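Local coordinates for protein N(G),N(G)-dimethylarginine dimethylaminohydrolase (Pseudomonas aeruginosa, PDB 1H70) that hydrolyses N(G),N(G)-dimethyl-L-arginine and N(G)-monomethyl-L-arginine to L-citrulline, releasing dimethylamine from the first and methylamine from the second, at residues F3-A8 / D47-L52; R41-C46 / R212-A217; E109-V114 / N135-R140; H125-E130 / S154-E159. The protein carries 1 engineered substitution. One frame throughout, in Å; residues are numbered along the deposited sequence.

Contact 1: residues F3-A8 / D47-L52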
# COMPACT_ATOMS: atom_id res chain seq x y z
N PHE A 3 9.62 6.13 10.38
CA PHE A 3 8.96 4.88 10.68
C PHE A 3 9.88 4.05 11.57
O PHE A 3 11.11 4.16 11.45
CB PHE A 3 8.71 4.11 9.39
CG PHE A 3 7.62 4.67 8.52
CD1 PHE A 3 7.79 4.70 7.14
CD2 PHE A 3 6.43 5.12 9.07
CE1 PHE A 3 6.79 5.19 6.33
CE2 PHE A 3 5.42 5.63 8.26
CZ PHE A 3 5.59 5.67 6.90
N LYS A 4 9.32 3.22 12.45
CA LYS A 4 10.14 2.37 13.30
C LYS A 4 9.95 0.91 12.90
O LYS A 4 10.83 0.10 13.14
CB LYS A 4 9.78 2.52 14.78
CG LYS A 4 9.80 3.95 15.30
CD LYS A 4 10.11 4.03 16.80
CE LYS A 4 10.56 5.44 17.21
NZ LYS A 4 9.45 6.45 17.37
N HIS A 5 8.79 0.60 12.32
CA HIS A 5 8.47 -0.78 11.96
C HIS A 5 7.81 -1.01 10.60
O HIS A 5 7.10 -0.15 10.06
CB HIS A 5 7.44 -1.37 12.94
CG HIS A 5 7.76 -1.30 14.40
ND1 HIS A 5 8.68 -2.14 15.00
CD2 HIS A 5 7.24 -0.55 15.39
CE1 HIS A 5 8.74 -1.88 16.29
NE2 HIS A 5 7.87 -0.92 16.56
N ILE A 6 7.98 -2.24 10.12
CA ILE A 6 7.37 -2.74 8.93
C ILE A 6 6.81 -4.13 9.24
O ILE A 6 7.43 -4.87 10.00
CB ILE A 6 8.48 -2.78 7.83
CG1 ILE A 6 8.39 -1.42 7.09
CG2 ILE A 6 8.37 -3.99 6.93
CD1 ILE A 6 9.65 -0.77 6.79
N ILE A 7 5.64 -4.44 8.68
CA ILE A 7 5.07 -5.80 8.75
C ILE A 7 4.96 -6.28 7.30
O ILE A 7 4.55 -5.51 6.41
CB ILE A 7 3.69 -5.86 9.41
CG1 ILE A 7 3.77 -5.39 10.86
CG2 ILE A 7 3.09 -7.25 9.31
CD1 ILE A 7 2.42 -5.00 11.44
N ALA A 8 5.27 -7.54 7.05
CA ALA A 8 5.18 -8.13 5.70
C ALA A 8 4.79 -9.59 5.86
O ALA A 8 4.81 -10.11 6.99
CB ALA A 8 6.52 -8.05 4.96
N ASP A 47 16.60 1.27 8.45
CA ASP A 47 16.51 1.61 9.86
C ASP A 47 15.14 1.36 10.49
O ASP A 47 14.65 2.15 11.30
CB ASP A 47 17.02 3.03 10.09
CG ASP A 47 18.46 3.14 9.66
OD1 ASP A 47 19.13 2.08 9.57
OD2 ASP A 47 18.94 4.24 9.36
N VAL A 48 14.56 0.22 10.17
CA VAL A 48 13.28 -0.17 10.77
C VAL A 48 13.41 -1.61 11.24
O VAL A 48 14.31 -2.32 10.76
CB VAL A 48 12.14 -0.13 9.73
CG1 VAL A 48 11.81 1.29 9.32
CG2 VAL A 48 12.51 -0.94 8.45
N ASP A 49 12.60 -2.07 12.19
CA ASP A 49 12.65 -3.52 12.42
C ASP A 49 11.52 -4.10 11.60
O ASP A 49 10.58 -3.38 11.25
CB ASP A 49 12.70 -4.01 13.87
CG ASP A 49 11.75 -3.31 14.72
OD1 ASP A 49 10.59 -3.31 14.26
OD2 ASP A 49 12.09 -2.80 15.84
N ILE A 50 11.63 -5.38 11.25
CA ILE A 50 10.73 -6.00 10.32
C ILE A 50 10.05 -7.17 11.00
O ILE A 50 10.74 -7.93 11.66
CB ILE A 50 11.56 -6.52 9.12
CG1 ILE A 50 12.17 -5.34 8.35
CG2 ILE A 50 10.76 -7.47 8.23
CD1 ILE A 50 13.45 -5.64 7.59
N THR A 51 8.73 -7.27 10.87
CA THR A 51 7.99 -8.42 11.37
C THR A 51 7.52 -9.15 10.12
O THR A 51 6.70 -8.63 9.39
CB THR A 51 6.80 -7.97 12.23
OG1 THR A 51 7.33 -7.30 13.37
CG2 THR A 51 6.00 -9.20 12.71
N LEU A 52 8.04 -10.35 9.89
CA LEU A 52 7.75 -11.11 8.70
C LEU A 52 6.89 -12.30 9.04
O LEU A 52 7.36 -13.21 9.71
CB LEU A 52 9.09 -11.53 8.07
CG LEU A 52 9.10 -12.41 6.82
CD1 LEU A 52 8.22 -11.83 5.71
CD2 LEU A 52 10.56 -12.59 6.34
O HOH W 1 13.01 0.19 15.12
O HOH W 2 8.29 -4.81 12.84
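Ile6 bonds through both its backbone N and O to strand 49-52: its N donates to Asp49 O at 3.1 Å, and its O accepts from Thr51 N at 2.9 Å. Asp49 N on Lys4 O and Ala8 N on Thr51 O continue this parallel ladder on either side of Ile6. His5 and Asp49 stand side by side on the same face as Ile7 and Thr51. Asp49 CG sits between its own backbone N and C (chi1 45°), which brings OD1 to the edge of the imidazole near the ring plane. The modelled 2.4 Å from His5 ND1 to Asp49 OD1 is shorter than a normal hydrogen bond, so its exact length is doubtful. Farther along this face, one water lies 2.7 Å from Thr51 OG1 and 3.0 Å from Ile6 O, and it also reaches Asp49 OD1. A second water gives a proton to Lys4 O at 2.9 Å. The other face is apolar, with Ile6 CD1 pressed tightly on Val48 CG2 at 3.3 Å and Leu43 of helix 29-43 packed against Ile6 on this side. Strand 5-9, helix 29-43 and strand 49-53 make up a parallel beta-alpha-beta unit, with strand 253-254 added antiparallel beside strand 5-9.

Contact 2: residues R41-C46 / R212-A217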
# COMPACT_ATOMS: atom_id res chain seq x y z
N ARG A 41 15.27 -7.49 1.95
CA ARG A 41 16.66 -7.08 2.09
C ARG A 41 16.82 -5.59 1.89
O ARG A 41 17.68 -4.99 2.50
CB ARG A 41 17.59 -7.86 1.14
CG ARG A 41 17.53 -9.36 1.35
CD ARG A 41 18.62 -10.08 0.56
NE ARG A 41 19.93 -9.83 1.16
CZ ARG A 41 21.06 -10.38 0.73
NH1 ARG A 41 21.01 -11.21 -0.31
NH2 ARG A 41 22.24 -10.12 1.31
N ALA A 42 16.01 -5.01 1.00
CA ALA A 42 16.01 -3.56 0.81
C ALA A 42 15.49 -2.90 2.10
O ALA A 42 16.06 -1.92 2.60
CB ALA A 42 15.11 -3.19 -0.35
N LEU A 43 14.40 -3.44 2.65
CA LEU A 43 13.82 -2.90 3.88
C LEU A 43 14.75 -3.03 5.07
O LEU A 43 14.69 -2.23 6.01
CB LEU A 43 12.45 -3.51 4.18
CG LEU A 43 11.31 -3.03 3.27
CD1 LEU A 43 10.15 -4.01 3.26
CD2 LEU A 43 10.84 -1.62 3.67
N GLN A 44 15.65 -4.01 5.05
CA GLN A 44 16.62 -4.17 6.12
C GLN A 44 17.65 -3.04 6.17
O GLN A 44 18.38 -2.91 7.16
CB GLN A 44 17.38 -5.50 5.95
CG GLN A 44 16.65 -6.76 6.38
CD GLN A 44 17.46 -8.03 6.09
OE1 GLN A 44 18.29 -8.45 6.92
NE2 GLN A 44 17.19 -8.65 4.99
N THR A 45 17.71 -2.23 5.11
CA THR A 45 18.64 -1.09 5.06
C THR A 45 17.98 0.23 5.40
O THR A 45 18.62 1.29 5.33
CB THR A 45 19.31 -0.93 3.67
OG1 THR A 45 18.38 -0.45 2.69
CG2 THR A 45 19.80 -2.28 3.15
N CYS A 46 16.72 0.19 5.82
CA CYS A 46 15.98 1.43 6.07
C CYS A 46 15.79 1.80 7.54
O CYS A 46 14.91 2.56 7.86
CB CYS A 46 14.61 1.38 5.37
SG CYS A 46 14.72 1.19 3.57
N ARG A 212 14.65 6.86 2.34
CA ARG A 212 14.94 5.93 1.26
C ARG A 212 13.63 5.85 0.48
O ARG A 212 12.55 6.09 1.07
CB ARG A 212 15.23 4.50 1.75
CG ARG A 212 15.70 4.37 3.21
CD ARG A 212 17.13 4.57 3.37
NE ARG A 212 17.90 4.18 4.55
CZ ARG A 212 18.07 4.63 5.80
NH1 ARG A 212 19.01 4.00 6.51
NH2 ARG A 212 17.34 5.59 6.40
N VAL A 213 13.68 5.57 -0.81
CA VAL A 213 12.44 5.38 -1.55
C VAL A 213 12.62 4.06 -2.29
O VAL A 213 13.56 3.89 -3.09
CB VAL A 213 12.04 6.51 -2.51
CG1 VAL A 213 10.92 6.02 -3.43
CG2 VAL A 213 11.52 7.73 -1.77
N ILE A 214 11.75 3.10 -1.98
CA ILE A 214 11.83 1.78 -2.60
C ILE A 214 10.88 1.77 -3.79
O ILE A 214 9.70 2.14 -3.64
CB ILE A 214 11.51 0.66 -1.60
CG1 ILE A 214 12.62 0.61 -0.52
CG2 ILE A 214 11.42 -0.68 -2.31
CD1 ILE A 214 12.32 -0.31 0.66
N MET A 215 11.36 1.40 -4.97
CA MET A 215 10.52 1.46 -6.16
C MET A 215 10.78 0.23 -7.02
O MET A 215 11.82 -0.43 -6.85
CB MET A 215 10.86 2.73 -6.99
CG MET A 215 12.23 2.59 -7.64
SD MET A 215 12.68 4.00 -8.72
CE MET A 215 11.40 3.88 -9.90
N PRO A 216 9.85 -0.09 -7.92
CA PRO A 216 10.03 -1.22 -8.84
C PRO A 216 11.21 -0.96 -9.79
O PRO A 216 11.46 0.19 -10.23
CB PRO A 216 8.73 -1.26 -9.64
CG PRO A 216 8.14 0.11 -9.51
CD PRO A 216 8.58 0.61 -8.15
N ALA A 217 11.95 -2.03 -10.09
CA ALA A 217 13.09 -1.91 -11.00
C ALA A 217 12.58 -1.89 -12.44
O ALA A 217 11.56 -2.52 -12.72
CB ALA A 217 14.03 -3.07 -10.80
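Arg212 folds back over Cys46 through a nearly eclipsed first torsion (chi1 -22°) and a bend at chi2 (-85°), while Ile214 extends its CG1-CD1 branch (chi2 171°) straight at the helix end. The bend lays the arginine's methylene chain against the thiol, with Cys46 SG 3.3 Å from Arg212 CG. It also carries the guanidinium across the Thr45-Cys46 peptide, with Cys46 CA over one face, toward the rim. Thr45 O meets the group obliquely and takes two weak, bent hydrogen bonds, from Arg212 NE at 3.1 Å and from Arg212 NH1 at 3.0 Å. Stronger partners of this group are Asp47, at NH1, and Asn210 O, which accepts from NH2. A type I turn from Leu43 to Cys46 lies at the C-terminal end of helix 29-43, which belongs to one beta-alpha-beta unit, and rests on strand 212-216 of another sheet. Thr45 OG1 braces that turn by donating to Ala42 O at 2.7 Å. Deeper in, Ile214 CD1 fits among three apolar groups: Leu43 CD2 at 3.6 Å, with the two side chains crossing at about a right angle, Ala42 CB at 4.1 Å, and Cys46 SG.

Contact 3: residues E109-V114 / N135-R140; sequences EAPGTV and NAEGAR
Glu137 lays its CG over the backbone of Gly112, 3.7 Å from Gly112 CA, with the ring of Pro111 crossing it obliquely. A bend at chi2 (58°) then turns the carboxylate along its own helix. There Arg140 grips it side-on with NE and NH2, one nitrogen to each oxygen, and Gln141 adds a further bond to OE2. Next to it the two chains come very close: neither Gly112 nor Gly138 has a side chain, and their CA atoms are 3.8 Å apart. Val114 CG2 slides under the same helical turn to 3.3 Å from Gly138 O. The polar centre is Asn135, the N-cap of helix 136-148. Its OD1 takes Gly138 N at 2.8 Å in the capping bond and also Thr113 N at 3.1 Å, the latter from well above the amide plane. Asn135 N donates to Thr113 O at 3.1 Å, and Asn135 ND2 points to Pro111 O in a long, weak bond. Thr113 CB and CG2 pack against the amide, crossing it at about a right angle. One carbonyl oxygen thus caps the helix and holds the 109-114 loop. OD1 faces two N-H donors and ND2 the Pro111 carbonyl oxygen; this supports the modelled orientation, since a flipped amide would set its NH2 against both N-H groups. The loop is thereby fixed to the helix start just after Arg133, which lines the citrulline pocket.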
# COMPACT_ATOMS: atom_id res chain seq x y z
N GLU A 109 -16.81 -2.18 10.10
CA GLU A 109 -17.86 -3.19 10.18
C GLU A 109 -18.84 -3.09 9.02
O GLU A 109 -18.85 -2.09 8.32
CB GLU A 109 -18.75 -2.97 11.39
CG GLU A 109 -18.15 -2.93 12.76
CD GLU A 109 -19.26 -2.59 13.75
OE1 GLU A 109 -20.36 -2.18 13.31
OE2 GLU A 109 -19.01 -2.76 14.96
N ALA A 110 -19.69 -4.10 8.86
CA ALA A 110 -20.71 -4.04 7.82
C ALA A 110 -21.62 -2.87 8.13
O ALA A 110 -21.82 -2.50 9.29
CB ALA A 110 -21.52 -5.34 7.78
N PRO A 111 -22.20 -2.26 7.09
CA PRO A 111 -22.03 -2.66 5.69
C PRO A 111 -20.88 -1.96 4.95
O PRO A 111 -20.91 -1.80 3.72
CB PRO A 111 -23.37 -2.25 5.10
CG PRO A 111 -23.72 -0.97 5.86
CD PRO A 111 -23.13 -1.13 7.24
N GLY A 112 -19.84 -1.60 5.68
CA GLY A 112 -18.69 -0.93 5.08
C GLY A 112 -17.68 -1.94 4.54
O GLY A 112 -17.61 -3.07 5.00
N THR A 113 -16.90 -1.50 3.57
CA THR A 113 -15.92 -2.33 2.91
C THR A 113 -14.71 -1.39 2.75
O THR A 113 -14.87 -0.26 2.30
CB THR A 113 -16.70 -2.76 1.64
OG1 THR A 113 -17.11 -4.16 1.67
CG2 THR A 113 -16.06 -2.40 0.42
N VAL A 114 -13.51 -1.77 3.22
CA VAL A 114 -12.33 -0.90 3.04
C VAL A 114 -11.11 -1.77 2.77
O VAL A 114 -10.97 -2.79 3.41
CB VAL A 114 -11.94 -0.06 4.29
CG1 VAL A 114 -10.59 0.66 4.11
CG2 VAL A 114 -12.98 1.02 4.61
N ASN A 135 -15.89 1.09 -0.31
CA ASN A 135 -17.13 1.82 -0.55
C ASN A 135 -17.27 3.05 0.35
O ASN A 135 -16.54 3.22 1.30
CB ASN A 135 -18.35 0.89 -0.52
CG ASN A 135 -18.66 0.31 0.83
OD1 ASN A 135 -18.17 0.78 1.87
ND2 ASN A 135 -19.52 -0.72 0.83
N ALA A 136 -18.20 3.94 -0.00
CA ALA A 136 -18.43 5.17 0.74
C ALA A 136 -18.75 4.97 2.23
O ALA A 136 -18.40 5.80 3.06
CB ALA A 136 -19.56 5.95 0.05
N GLU A 137 -19.45 3.89 2.56
CA GLU A 137 -19.78 3.60 3.95
C GLU A 137 -18.51 3.24 4.71
O GLU A 137 -18.30 3.68 5.83
CB GLU A 137 -20.80 2.48 4.08
CG GLU A 137 -21.03 1.92 5.49
CD GLU A 137 -21.50 2.94 6.53
OE1 GLU A 137 -22.03 4.00 6.15
OE2 GLU A 137 -21.37 2.66 7.75
N GLY A 138 -17.63 2.46 4.07
CA GLY A 138 -16.36 2.08 4.66
C GLY A 138 -15.48 3.30 4.87
O GLY A 138 -14.83 3.47 5.91
N ALA A 139 -15.42 4.15 3.86
CA ALA A 139 -14.67 5.40 3.96
C ALA A 139 -15.20 6.22 5.11
O ALA A 139 -14.43 6.80 5.89
CB ALA A 139 -14.78 6.21 2.66
N ARG A 140 -16.52 6.32 5.21
CA ARG A 140 -17.16 7.07 6.30
C ARG A 140 -16.74 6.56 7.67
O ARG A 140 -16.36 7.33 8.54
CB ARG A 140 -18.68 6.96 6.17
CG ARG A 140 -19.46 7.74 7.23
CD ARG A 140 -20.92 7.33 7.31
NE ARG A 140 -21.11 6.03 7.95
CZ ARG A 140 -21.05 5.84 9.26
NH1 ARG A 140 -20.78 6.85 10.06
NH2 ARG A 140 -21.25 4.62 9.76

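Contact 4: residues H125-E130 / S154-E159; sequences HFYIGE and SVVRLE
Gly129 and Val156 bring the two strands closest, their CA atoms 4.6 Å apart in the buried middle of the ladder. Ile128 N donates to Ser154 O and Glu130 N to Val156 O, both at 2.9 Å, while Val156 N reaches Ile128 O at 2.8 Å from well above the carbonyl plane. On the face of Tyr127 and Val156, the bare CA of Gly129 leaves a place for Leu158 CD2 at 3.9 Å. Val156 CG2 lies obliquely against Tyr127 CD2. At the His125 end, His125 turns its CG away from the backbone N (chi1 -167°), and NE2 meets Ser154 OG at 2.8 Å, nearly straight and at the ring edge. ND1 is held by Ser152, and CD2 of the same imidazole lies over the centre of the Tyr127 ring. Strand 125-130, helix 136-148 and strand 152-157 form a beta-alpha-beta unit, as expected in the alpha/beta propeller of the guanidine-modifying enzymes. Ile128 faces Met142 and Ile143 of its helix. The far end is looser and more open. Glu130, fully extended, crosses Arg157 obliquely, and Arg157 NH1 binds OE1 at 3.0 Å in a salt bridge. OE1 lies in the guanidinium plane, yet the nitrogen stands 58° out of the carboxylate plane, while Val155 CG1 covers the centre of one guanidinium face. A water lies 3.0 Å from Glu130 O and accepts from Leu158 N.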
# COMPACT_ATOMS: atom_id res chain seq x y z
N HIS A 125 -3.35 13.71 7.65
CA HIS A 125 -4.51 13.62 6.76
C HIS A 125 -4.46 12.31 5.99
O HIS A 125 -3.38 11.91 5.54
CB HIS A 125 -4.61 14.78 5.76
CG HIS A 125 -5.94 14.84 5.07
ND1 HIS A 125 -7.05 15.41 5.66
CD2 HIS A 125 -6.36 14.34 3.88
CE1 HIS A 125 -8.09 15.28 4.85
NE2 HIS A 125 -7.69 14.65 3.76
N PHE A 126 -5.62 11.67 5.86
CA PHE A 126 -5.70 10.39 5.13
C PHE A 126 -6.64 10.50 3.94
O PHE A 126 -7.83 10.71 4.12
CB PHE A 126 -6.13 9.25 6.06
CG PHE A 126 -5.11 8.91 7.12
CD1 PHE A 126 -4.99 9.69 8.26
CD2 PHE A 126 -4.25 7.85 6.95
CE1 PHE A 126 -4.03 9.37 9.23
CE2 PHE A 126 -3.30 7.52 7.90
CZ PHE A 126 -3.19 8.31 9.05
N TYR A 127 -6.11 10.36 2.72
CA TYR A 127 -6.94 10.43 1.52
C TYR A 127 -7.41 9.01 1.24
O TYR A 127 -6.59 8.09 1.18
CB TYR A 127 -6.17 10.92 0.29
CG TYR A 127 -5.74 12.35 0.40
CD1 TYR A 127 -4.49 12.65 0.89
CD2 TYR A 127 -6.58 13.38 -0.00
CE1 TYR A 127 -4.06 13.98 1.00
CE2 TYR A 127 -6.17 14.71 0.10
CZ TYR A 127 -4.91 14.99 0.62
OH TYR A 127 -4.47 16.33 0.72
N ILE A 128 -8.72 8.86 1.08
CA ILE A 128 -9.32 7.55 0.88
C ILE A 128 -10.07 7.43 -0.45
O ILE A 128 -11.06 8.14 -0.67
CB ILE A 128 -10.33 7.28 2.01
CG1 ILE A 128 -9.69 7.37 3.39
CG2 ILE A 128 -10.95 5.88 1.81
CD1 ILE A 128 -10.71 7.20 4.53
N GLY A 129 -9.62 6.54 -1.34
CA GLY A 129 -10.29 6.38 -2.62
C GLY A 129 -11.59 5.58 -2.55
O GLY A 129 -11.71 4.60 -1.79
N GLU A 130 -12.59 6.01 -3.32
CA GLU A 130 -13.86 5.30 -3.41
C GLU A 130 -13.67 4.38 -4.62
O GLU A 130 -13.71 4.85 -5.75
CB GLU A 130 -15.06 6.22 -3.62
CG GLU A 130 -16.39 5.46 -3.79
CD GLU A 130 -17.56 6.39 -4.07
OE1 GLU A 130 -17.36 7.44 -4.71
OE2 GLU A 130 -18.69 6.08 -3.62
N SER A 154 -10.45 12.30 3.97
CA SER A 154 -11.35 12.81 2.94
C SER A 154 -11.48 11.74 1.87
O SER A 154 -10.66 10.81 1.85
CB SER A 154 -10.82 14.12 2.34
OG SER A 154 -9.51 13.97 1.79
N VAL A 155 -12.52 11.83 1.03
CA VAL A 155 -12.74 10.84 -0.02
C VAL A 155 -12.29 11.38 -1.37
O VAL A 155 -12.55 12.56 -1.70
CB VAL A 155 -14.22 10.42 -0.10
CG1 VAL A 155 -14.49 9.44 -1.23
CG2 VAL A 155 -14.63 9.78 1.20
N VAL A 156 -11.59 10.53 -2.11
CA VAL A 156 -11.14 10.85 -3.46
C VAL A 156 -11.89 9.93 -4.41
O VAL A 156 -11.90 8.72 -4.22
CB VAL A 156 -9.61 10.61 -3.64
CG1 VAL A 156 -9.20 10.88 -5.10
CG2 VAL A 156 -8.82 11.54 -2.70
N ARG A 157 -12.51 10.50 -5.45
CA ARG A 157 -13.28 9.68 -6.39
C ARG A 157 -12.34 9.09 -7.44
O ARG A 157 -11.42 9.79 -7.88
CB ARG A 157 -14.35 10.56 -7.05
CG ARG A 157 -15.20 11.35 -6.05
CD ARG A 157 -15.97 10.49 -5.03
NE ARG A 157 -16.46 11.35 -3.94
CZ ARG A 157 -17.31 11.04 -2.98
NH1 ARG A 157 -17.86 9.83 -2.91
NH2 ARG A 157 -17.61 11.96 -2.08
N LEU A 158 -12.52 7.83 -7.84
CA LEU A 158 -11.67 7.23 -8.88
C LEU A 158 -12.45 6.26 -9.74
O LEU A 158 -13.48 5.75 -9.33
CB LEU A 158 -10.41 6.54 -8.30
CG LEU A 158 -10.65 5.36 -7.34
CD1 LEU A 158 -10.82 4.06 -8.11
CD2 LEU A 158 -9.52 5.25 -6.32
N GLU A 159 -11.98 5.99 -10.95
CA GLU A 159 -12.73 5.06 -11.79
C GLU A 159 -11.84 4.10 -12.56
O GLU A 159 -12.28 3.00 -12.89
CB GLU A 159 -13.61 5.81 -12.81
CG GLU A 159 -14.85 6.54 -12.29
CD GLU A 159 -15.85 5.69 -11.49
OE1 GLU A 159 -16.24 4.61 -11.96
OE2 GLU A 159 -16.27 6.11 -10.38
O HOH W 3 -15.11 4.78 -7.75
O HOH W 4 -15.27 6.99 -7.05

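In the fold
Contacts 1 and 2 share helix 29-43: Ile6 CD1 packs on Leu43 CD2 at 3.4 Å, and the Asp47 OD2 to Arg212 NH1 salt bridge (2.9 Å) ties them at the surface. Contacts 3 and 4 are joined in the same manner through helix 136-148, where Ala139 CB touches Ile128 CG2 and Val155 CG2, both at 3.9 Å. The pairs stand well apart, with the centres of contacts 2 and 4 about 26 Å from each other across the chain's centre. Citrulline lies between them: about 13 Å from the Ala8 and Ile214 side chains, 10 Å from Val114 and 11 Å from Leu158. Leu158 is also about 6 Å from the side chain of His163, the probable proton donor.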